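Long-range contacts in Udp-n-acetylglucosamine pyrophosphorylase (Trypanosoma brucei, PDB 4BQH), which probably catalyses the transfer of a uridylyl group from UTP to N-acetyl-alpha-D-glucosamine 1-phosphate, yielding UDP-N-acetylglucosamine and diphosphate: residues Ala502-Leu507 against Ile534-Asp539; Ile155-Glu160 against Val508-Glu513. All coordinates share one frame; numbering follows the deposited sequence.

Interaction 1 of 2, residues Ala502-Leu507 against Ile534-Asp539; sequences AEISPL and IFIRRD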
ATOM      1  N   ALA A 502      18.619  -4.814 -18.035  1.00 13.94           N
ATOM      2  CA  ALA A 502      18.527  -6.051 -17.269  1.00 13.66           C
ATOM      3  C   ALA A 502      17.139  -6.179 -16.640  1.00 13.83           C
ATOM      4  O   ALA A 502      16.467  -5.171 -16.345  1.00 13.36           O
ATOM      5  CB  ALA A 502      19.613  -6.077 -16.194  1.00 13.41           C
ATOM      6  N   GLU A 503      16.697  -7.419 -16.473  1.00 13.44           N
ATOM      7  CA  GLU A 503      15.484  -7.732 -15.741  1.00 13.14           C
ATOM      8  C   GLU A 503      15.890  -8.782 -14.711  1.00 12.93           C
ATOM      9  O   GLU A 503      16.410  -9.843 -15.074  1.00 12.39           O
ATOM     10  CB  GLU A 503      14.417  -8.307 -16.668  1.00 14.19           C
ATOM     11  CG  GLU A 503      13.171  -8.768 -15.933  1.00 15.68           C
ATOM     12  CD  GLU A 503      12.148  -9.474 -16.806  1.00 17.00           C
ATOM     13  OE1 GLU A 503      12.208  -9.331 -18.057  1.00 18.61           O
ATOM     14  OE2 GLU A 503      11.283 -10.166 -16.232  1.00 16.54           O
ATOM     15  N   ILE A 504      15.675  -8.482 -13.438  1.00 12.11           N
ATOM     16  CA  ILE A 504      16.207  -9.346 -12.360  1.00 11.98           C
ATOM     17  C   ILE A 504      15.062  -9.799 -11.466  1.00 12.58           C
ATOM     18  O   ILE A 504      14.321  -8.971 -10.916  1.00 12.26           O
ATOM     19  CB  ILE A 504      17.272  -8.603 -11.530  1.00 11.86           C
ATOM     20  CG1 ILE A 504      18.430  -8.136 -12.430  1.00 11.58           C
ATOM     21  CG2 ILE A 504      17.788  -9.483 -10.364  1.00 11.68           C
ATOM     22  CD1 ILE A 504      19.378  -7.142 -11.797  1.00 11.25           C
ATOM     23  N   SER A 505      14.934 -11.119 -11.296  1.00 11.87           N
ATOM     24  CA  SER A 505      13.956 -11.721 -10.416  1.00 11.83           C
ATOM     25  C   SER A 505      14.152 -11.231  -8.990  1.00 11.59           C
ATOM     26  O   SER A 505      15.277 -11.088  -8.563  1.00 11.88           O
ATOM     27  CB  SER A 505      14.120 -13.248 -10.412  1.00 12.07           C
ATOM     28  OG  SER A 505      13.204 -13.809  -9.497  1.00 12.96           O
ATOM     29  N   PRO A 506      13.045 -10.979  -8.261  1.00 12.11           N
ATOM     30  CA  PRO A 506      13.232 -10.621  -6.841  1.00 12.22           C
ATOM     31  C   PRO A 506      13.845 -11.746  -6.028  1.00 12.56           C
ATOM     32  O   PRO A 506      14.439 -11.475  -4.992  1.00 12.70           O
ATOM     33  CB  PRO A 506      11.815 -10.310  -6.341  1.00 12.85           C
ATOM     34  CG  PRO A 506      10.964 -10.170  -7.545  1.00 13.13           C
ATOM     35  CD  PRO A 506      11.639 -10.893  -8.691  1.00 12.08           C
ATOM     36  N   LEU A 507      13.705 -12.994  -6.478  1.00 12.34           N
ATOM     37  CA  LEU A 507      14.359 -14.124  -5.783  1.00 13.20           C
ATOM     38  C   LEU A 507      15.882 -14.069  -5.904  1.00 13.22           C
ATOM     39  O   LEU A 507      16.613 -14.660  -5.081  1.00 13.56           O
ATOM     40  CB  LEU A 507      13.788 -15.468  -6.278  1.00 12.90           C
ATOM     41  CG  LEU A 507      12.315 -15.705  -5.937  1.00 13.21           C
ATOM     42  CD1 LEU A 507      11.802 -17.031  -6.484  1.00 14.82           C
ATOM     43  CD2 LEU A 507      12.014 -15.598  -4.441  1.00 13.29           C
ATOM     44  N   ILE A 534      19.098  -8.563 -20.509  1.00 13.22           N
ATOM     45  CA  ILE A 534      19.702  -9.689 -19.777  1.00 13.43           C
ATOM     46  C   ILE A 534      18.711 -10.104 -18.687  1.00 13.60           C
ATOM     47  O   ILE A 534      18.280  -9.259 -17.886  1.00 13.78           O
ATOM     48  CB  ILE A 534      21.062  -9.253 -19.177  1.00 14.27           C
ATOM     49  CG1 ILE A 534      22.086  -8.965 -20.290  1.00 16.54           C
ATOM     50  CG2 ILE A 534      21.583 -10.294 -18.178  1.00 14.88           C
ATOM     51  CD1 ILE A 534      22.514 -10.199 -21.048  1.00 17.78           C
ATOM     52  N   PHE A 535      18.320 -11.379 -18.685  1.00 12.91           N
ATOM     53  CA  PHE A 535      17.361 -11.912 -17.722  1.00 13.18           C
ATOM     54  C   PHE A 535      18.113 -12.684 -16.619  1.00 13.59           C
ATOM     55  O   PHE A 535      18.815 -13.637 -16.912  1.00 13.55           O
ATOM     56  CB  PHE A 535      16.338 -12.788 -18.460  1.00 13.86           C
ATOM     57  CG  PHE A 535      15.245 -13.345 -17.589  1.00 14.55           C
ATOM     58  CD1 PHE A 535      14.823 -12.668 -16.433  1.00 15.17           C
ATOM     59  CD2 PHE A 535      14.612 -14.530 -17.932  1.00 14.70           C
ATOM     60  CE1 PHE A 535      13.822 -13.200 -15.632  1.00 14.97           C
ATOM     61  CE2 PHE A 535      13.596 -15.063 -17.136  1.00 15.95           C
ATOM     62  CZ  PHE A 535      13.209 -14.397 -15.977  1.00 15.76           C
ATOM     63  N   ILE A 536      18.015 -12.224 -15.372  1.00 13.46           N
ATOM     64  CA  ILE A 536      18.726 -12.875 -14.247  1.00 13.74           C
ATOM     65  C   ILE A 536      17.654 -13.459 -13.321  1.00 14.15           C
ATOM     66  O   ILE A 536      16.816 -12.726 -12.797  1.00 12.99           O
ATOM     67  CB  ILE A 536      19.684 -11.907 -13.501  1.00 14.02           C
ATOM     68  CG1 ILE A 536      20.662 -11.216 -14.472  1.00 13.19           C
ATOM     69  CG2 ILE A 536      20.433 -12.645 -12.374  1.00 15.06           C
ATOM     70  CD1 ILE A 536      21.641 -10.263 -13.829  1.00 13.30           C
ATOM     71  N   ARG A 537      17.666 -14.784 -13.150  1.00 14.67           N
ATOM     72  CA  ARG A 537      16.674 -15.491 -12.328  1.00 16.33           C
ATOM     73  C   ARG A 537      17.337 -16.666 -11.625  1.00 17.03           C
ATOM     74  O   ARG A 537      18.440 -17.074 -12.021  1.00 16.49           O
ATOM     75  CB  ARG A 537      15.414 -15.926 -13.117  1.00 18.57           C
ATOM     76  CG  ARG A 537      15.584 -17.060 -14.124  1.00 21.49           C
ATOM     77  CD  ARG A 537      16.446 -16.604 -15.289  1.00 25.18           C
ATOM     78  NE  ARG A 537      16.384 -17.525 -16.420  1.00 27.47           N
ATOM     79  CZ  ARG A 537      16.964 -17.313 -17.602  1.00 29.82           C
ATOM     80  NH1 ARG A 537      17.671 -16.206 -17.836  1.00 28.60           N
ATOM     81  NH2 ARG A 537      16.830 -18.222 -18.557  1.00 31.41           N
ATOM     82  N   ARG A 538      16.710 -17.155 -10.559  1.00 17.76           N
ATOM     83  CA  ARG A 538      17.236 -18.347  -9.869  1.00 21.63           C
ATOM     84  C   ARG A 538      17.051 -19.566 -10.744  1.00 23.24           C
ATOM     85  O   ARG A 538      16.034 -19.709 -11.440  1.00 21.30           O
ATOM     86  CB  ARG A 538      16.527 -18.581  -8.540  1.00 23.93           C
ATOM     87  CG  ARG A 538      17.057 -17.734  -7.406  1.00 25.59           C
ATOM     88  CD  ARG A 538      16.892 -18.439  -6.059  1.00 27.38           C
ATOM     89  NE  ARG A 538      15.645 -19.206  -5.947  1.00 30.26           N
ATOM     90  CZ  ARG A 538      14.929 -19.336  -4.820  1.00 31.57           C
ATOM     91  NH1 ARG A 538      15.307 -18.722  -3.708  1.00 29.45           N
ATOM     92  NH2 ARG A 538      13.812 -20.056  -4.810  1.00 30.93           N
ATOM     93  N   ASP A 539      18.039 -20.454 -10.697  1.00 27.87           N
ATOM     94  CA  ASP A 539      17.980 -21.716 -11.432  1.00 31.20           C
ATOM     95  C   ASP A 539      16.702 -22.522 -11.233  1.00 30.45           C
ATOM     96  O   ASP A 539      16.223 -23.171 -12.171  1.00 33.16           O
ATOM     97  CB  ASP A 539      19.195 -22.582 -11.085  1.00 32.41           C
ATOM     98  CG  ASP A 539      20.421 -22.239 -11.922  1.00 37.05           C
ATOM     99  OD1 ASP A 539      20.346 -21.341 -12.795  1.00 37.74           O
ATOM    100  OD2 ASP A 539      21.470 -22.879 -11.706  1.00 37.49           O
TER
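The two strands of a C-terminal beta-alpha-beta unit meet here: A502-I504 and I534-I536 run parallel, joined through helix 519-528, and form a small two-stranded sheet apart from the large mixed sheet of the GT-A-type fold. A502 pairs with I534, E503 with F535 and I504 with I536. E503 reaches its neighbour with both backbone groups, its N donating to I534 O (2.8 Å) and its O accepting from I536 N (2.9 Å). S505 N then donates to I536 O (2.9 Å), so the pairing runs one residue past the strand end.

On the face of A502, I504, I534 and I536, the isoleucines I504 and I536 lie side by side, I504 CG1 4.1 Å from I536 CD1; helix 448-471 packs on I504 and helix 519-528 on I536. The other face carries E503 and F535. F535 holds CG anti to its backbone N (chi1 -177°), which lays its ring alongside the extended E503 chain and presents the ring edge to E503 O. The carboxylate, turned 39° from the ring, is held by Q142 N and Q143 NE2. R537 folds back over F535, its CD over one face of the ring and F535 CD2 over the outer part of one guanidinium face, while NH1 donates to F535 O from well above the carbonyl plane.

Past S505 and R537 the two segments part. S505 OG accepts from L507 N (3.2 Å), an ST turn, and is also hydrogen-bonded to E541, the last modelled residue; S505 CB sits 4.0 Å from R537 CB. R538, whose NE forms a salt bridge with D540, passes its CG and CD by L507 O, and L507 CD1 rests over one face of the guanidinium, 4.0 Å from R538 NH2.

Interaction 2 of 2, residues Ile155-Glu160 against Val508-Glu513; sequences IRRRQE and VSVGGE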
ATOM      1  N   ILE A 155       9.125 -10.581  -0.403  1.00 10.62           N
ATOM      2  CA  ILE A 155       9.114 -10.930   1.026  1.00 11.22           C
ATOM      3  C   ILE A 155      10.074 -12.087   1.256  1.00 11.20           C
ATOM      4  O   ILE A 155      10.894 -12.047   2.184  1.00 11.67           O
ATOM      5  CB  ILE A 155       7.712 -11.333   1.494  1.00 11.48           C
ATOM      6  CG1 ILE A 155       6.820 -10.088   1.520  1.00 12.31           C
ATOM      7  CG2 ILE A 155       7.756 -12.042   2.863  1.00 11.49           C
ATOM      8  CD1 ILE A 155       5.375 -10.360   1.856  1.00 14.27           C
ATOM      9  N   ARG A 156       9.960 -13.115   0.423  1.00 11.54           N
ATOM     10  CA  ARG A 156      10.863 -14.288   0.567  1.00 12.28           C
ATOM     11  C   ARG A 156      12.336 -13.893   0.514  1.00 12.04           C
ATOM     12  O   ARG A 156      13.172 -14.397   1.290  1.00 12.11           O
ATOM     13  CB  ARG A 156      10.536 -15.344  -0.496  1.00 12.83           C
ATOM     14  CG  ARG A 156       9.258 -16.116  -0.174  1.00 14.45           C
ATOM     15  CD  ARG A 156       8.704 -16.848  -1.375  1.00 16.38           C
ATOM     16  NE  ARG A 156       9.675 -17.855  -1.802  1.00 17.81           N
ATOM     17  CZ  ARG A 156       9.721 -18.375  -3.018  1.00 17.82           C
ATOM     18  NH1 ARG A 156       8.820 -18.032  -3.942  1.00 18.36           N
ATOM     19  NH2 ARG A 156      10.672 -19.250  -3.297  1.00 20.50           N
ATOM     20  N   ARG A 157      12.688 -13.019  -0.417  1.00 11.19           N
ATOM     21  CA  ARG A 157      14.071 -12.563  -0.525  1.00 12.06           C
ATOM     22  C   ARG A 157      14.546 -11.760   0.701  1.00 11.41           C
ATOM     23  O   ARG A 157      15.647 -11.998   1.222  1.00 10.33           O
ATOM     24  CB  ARG A 157      14.293 -11.807  -1.840  1.00 13.23           C
ATOM     25  CG  ARG A 157      15.728 -11.401  -2.076  1.00 15.79           C
ATOM     26  CD  ARG A 157      16.665 -12.598  -2.201  1.00 18.07           C
ATOM     27  NE  ARG A 157      18.005 -12.058  -2.369  1.00 21.27           N
ATOM     28  CZ  ARG A 157      19.108 -12.558  -1.845  1.00 21.69           C
ATOM     29  NH1 ARG A 157      19.067 -13.652  -1.091  1.00 23.01           N
ATOM     30  NH2 ARG A 157      20.256 -11.946  -2.093  1.00 23.13           N
ATOM     31  N   ARG A 158      13.720 -10.819   1.155  1.00 10.54           N
ATOM     32  CA  ARG A 158      14.044 -10.033   2.350  1.00 10.94           C
ATOM     33  C   ARG A 158      14.217 -10.977   3.588  1.00 11.01           C
ATOM     34  O   ARG A 158      15.101 -10.775   4.429  1.00 10.65           O
ATOM     35  CB  ARG A 158      12.979  -8.957   2.612  1.00 11.31           C
ATOM     36  CG  ARG A 158      13.006  -7.762   1.632  1.00 12.70           C
ATOM     37  CD  ARG A 158      14.239  -6.861   1.764  1.00 13.11           C
ATOM     38  NE  ARG A 158      14.098  -5.700   0.873  1.00 13.84           N
ATOM     39  CZ  ARG A 158      15.069  -4.855   0.552  1.00 13.98           C
ATOM     40  NH1 ARG A 158      16.290  -5.027   1.018  1.00 14.37           N
ATOM     41  NH2 ARG A 158      14.808  -3.801  -0.233  1.00 13.59           N
ATOM     42  N   GLN A 159      13.363 -11.985   3.688  1.00 11.32           N
ATOM     43  CA  GLN A 159      13.427 -12.969   4.798  1.00 11.76           C
ATOM     44  C   GLN A 159      14.740 -13.732   4.733  1.00 12.36           C
ATOM     45  O   GLN A 159      15.425 -13.928   5.750  1.00 12.36           O
ATOM     46  CB  GLN A 159      12.254 -13.961   4.709  1.00 11.52           C
ATOM     47  CG  GLN A 159      10.920 -13.396   5.210  1.00 11.55           C
ATOM     48  CD  GLN A 159       9.755 -14.348   5.007  1.00 11.04           C
ATOM     49  OE1 GLN A 159       8.652 -14.114   5.503  1.00 10.58           O
ATOM     50  NE2 GLN A 159      10.004 -15.462   4.301  1.00 11.94           N
ATOM     51  N   GLU A 160      15.100 -14.149   3.525  1.00 12.70           N
ATOM     52  CA  GLU A 160      16.367 -14.870   3.286  1.00 13.34           C
ATOM     53  C   GLU A 160      17.591 -14.030   3.651  1.00 12.71           C
ATOM     54  O   GLU A 160      18.528 -14.552   4.279  1.00 12.88           O
ATOM     55  CB  GLU A 160      16.404 -15.340   1.821  1.00 15.96           C
ATOM     56  CG  GLU A 160      17.622 -16.152   1.416  1.00 20.47           C
ATOM     57  CD  GLU A 160      17.642 -16.452  -0.077  1.00 24.79           C
ATOM     58  OE1 GLU A 160      16.834 -15.863  -0.846  1.00 25.24           O
ATOM     59  OE2 GLU A 160      18.465 -17.298  -0.481  1.00 29.44           O
ATOM     60  N   VAL A 508      16.373 -13.324  -6.889  1.00 12.75           N
ATOM     61  CA  VAL A 508      17.805 -13.020  -6.985  1.00 12.88           C
ATOM     62  C   VAL A 508      18.223 -11.782  -6.196  1.00 12.94           C
ATOM     63  O   VAL A 508      19.185 -11.832  -5.417  1.00 12.63           O
ATOM     64  CB  VAL A 508      18.271 -12.886  -8.456  1.00 13.07           C
ATOM     65  CG1 VAL A 508      19.744 -12.538  -8.530  1.00 13.08           C
ATOM     66  CG2 VAL A 508      18.010 -14.203  -9.174  1.00 13.01           C
ATOM     67  N   SER A 509      17.511 -10.676  -6.401  1.00 13.18           N
ATOM     68  CA  SER A 509      17.929  -9.394  -5.834  1.00 13.90           C
ATOM     69  C   SER A 509      16.731  -8.520  -5.570  1.00 14.47           C
ATOM     70  O   SER A 509      15.859  -8.400  -6.430  1.00 13.72           O
ATOM     71  CB  SER A 509      18.818  -8.656  -6.828  1.00 13.68           C
ATOM     72  OG  SER A 509      19.535  -7.625  -6.212  1.00 13.50           O
ATOM     73  N   VAL A 510      16.711  -7.883  -4.388  1.00 14.97           N
ATOM     74  CA  VAL A 510      15.689  -6.867  -4.097  1.00 15.59           C
ATOM     75  C   VAL A 510      16.299  -5.484  -3.930  1.00 16.03           C
ATOM     76  O   VAL A 510      15.566  -4.487  -3.948  1.00 16.24           O
ATOM     77  CB  VAL A 510      14.864  -7.181  -2.823  1.00 15.75           C
ATOM     78  CG1 VAL A 510      13.827  -8.271  -3.089  1.00 16.06           C
ATOM     79  CG2 VAL A 510      15.777  -7.509  -1.640  1.00 15.93           C
ATOM     80  N   GLY A 511      17.622  -5.403  -3.792  1.00 14.80           N
ATOM     81  CA  GLY A 511      18.267  -4.106  -3.672  1.00 16.91           C
ATOM     82  C   GLY A 511      19.588  -3.960  -4.380  1.00 17.46           C
ATOM     83  O   GLY A 511      20.353  -3.054  -4.063  1.00 18.85           O
ATOM     84  N   GLY A 512      19.879  -4.850  -5.331  1.00 17.07           N
ATOM     85  CA  GLY A 512      21.169  -4.782  -6.029  1.00 16.57           C
ATOM     86  C   GLY A 512      22.202  -5.793  -5.555  1.00 16.30           C
ATOM     87  O   GLY A 512      23.229  -5.974  -6.195  1.00 16.97           O
ATOM     88  N   GLU A 513      21.924  -6.458  -4.440  1.00 15.78           N
ATOM     89  CA  GLU A 513      22.778  -7.531  -3.910  1.00 16.59           C
ATOM     90  C   GLU A 513      22.584  -8.860  -4.644  1.00 16.81           C
ATOM     91  O   GLU A 513      21.579  -9.078  -5.343  1.00 16.83           O
ATOM     92  CB  GLU A 513      22.458  -7.736  -2.409  1.00 17.30           C
ATOM     93  CG  GLU A 513      21.311  -8.710  -2.110  1.00 17.07           C
ATOM     94  CD  GLU A 513      19.933  -8.233  -2.588  1.00 16.72           C
ATOM     95  OE1 GLU A 513      19.744  -7.027  -2.824  1.00 17.56           O
ATOM     96  OE2 GLU A 513      19.037  -9.074  -2.733  1.00 16.77           O
TER
HETATM   97  O   HOH W   1      15.647  -2.003  -2.635  1.00 30.50           O
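R157 meets E513 side-on, and both bonds converge on a single carboxylate oxygen: NE and NH2 each lie 3.2 Å from E513 OE2. They use its anti lone pair, though the oxygen sits 23° out of the guanidinium plane and the bonds are bent. The syn lone pair of OE2 takes V510 N (3.1 Å), while E513 OE1 accepts from G511 N (2.8 Å), so the loop's own backbone fixes the rotation of the carboxylate. R157 NH1 bonds E160 OE1 at 3.2 Å, approaching from above that carboxylate, which completes a network of R157, E160 and E513. A chi1 of -175° carries R157 away from the helix, and the bend at chi2 (63°) brings NE and NH2 alongside E513 OE2.

V510 is wedged between two arginines. Its CG1 touches R157 CB and CG, while CG2 lies over one face of the R158 guanidinium, 3.5 Å from CZ. Y106 and N287 hold the end of R158, and a water bonded to V510 O makes a weak link to R158 NH2. S509 OG accepts from G512 N, an ST motif, and donates to E513 O, within a loop docked by a salt bridge onto helix 147-166.

Overall arrangement
One segment of each contact is consecutive: strand 501-504 runs on through S505-L507 straight into the 508-513 loop, the first segment paired with 534-536 and the second packed on helix 147-166. The centres of interactions 1 and 2 are 11 Å apart and they touch. P506 O lies 3.2 Å from R157 CB, and V508 CG2 packs 3.5 Å from R538 N. R538 NH2 and R156 NH2, both positively charged, come within 3.6 Å. Together the contacts attach the C-terminal beta-alpha-beta unit to helix 147-166 of the UDPGP-type catalytic fold. The inhibitor pocket is built from residues between 48 and 401, so neither 502-513 nor 534-539 lines it. A sulfate about 4 Å from the E513 side chain probably comes from the crystallisation liquor.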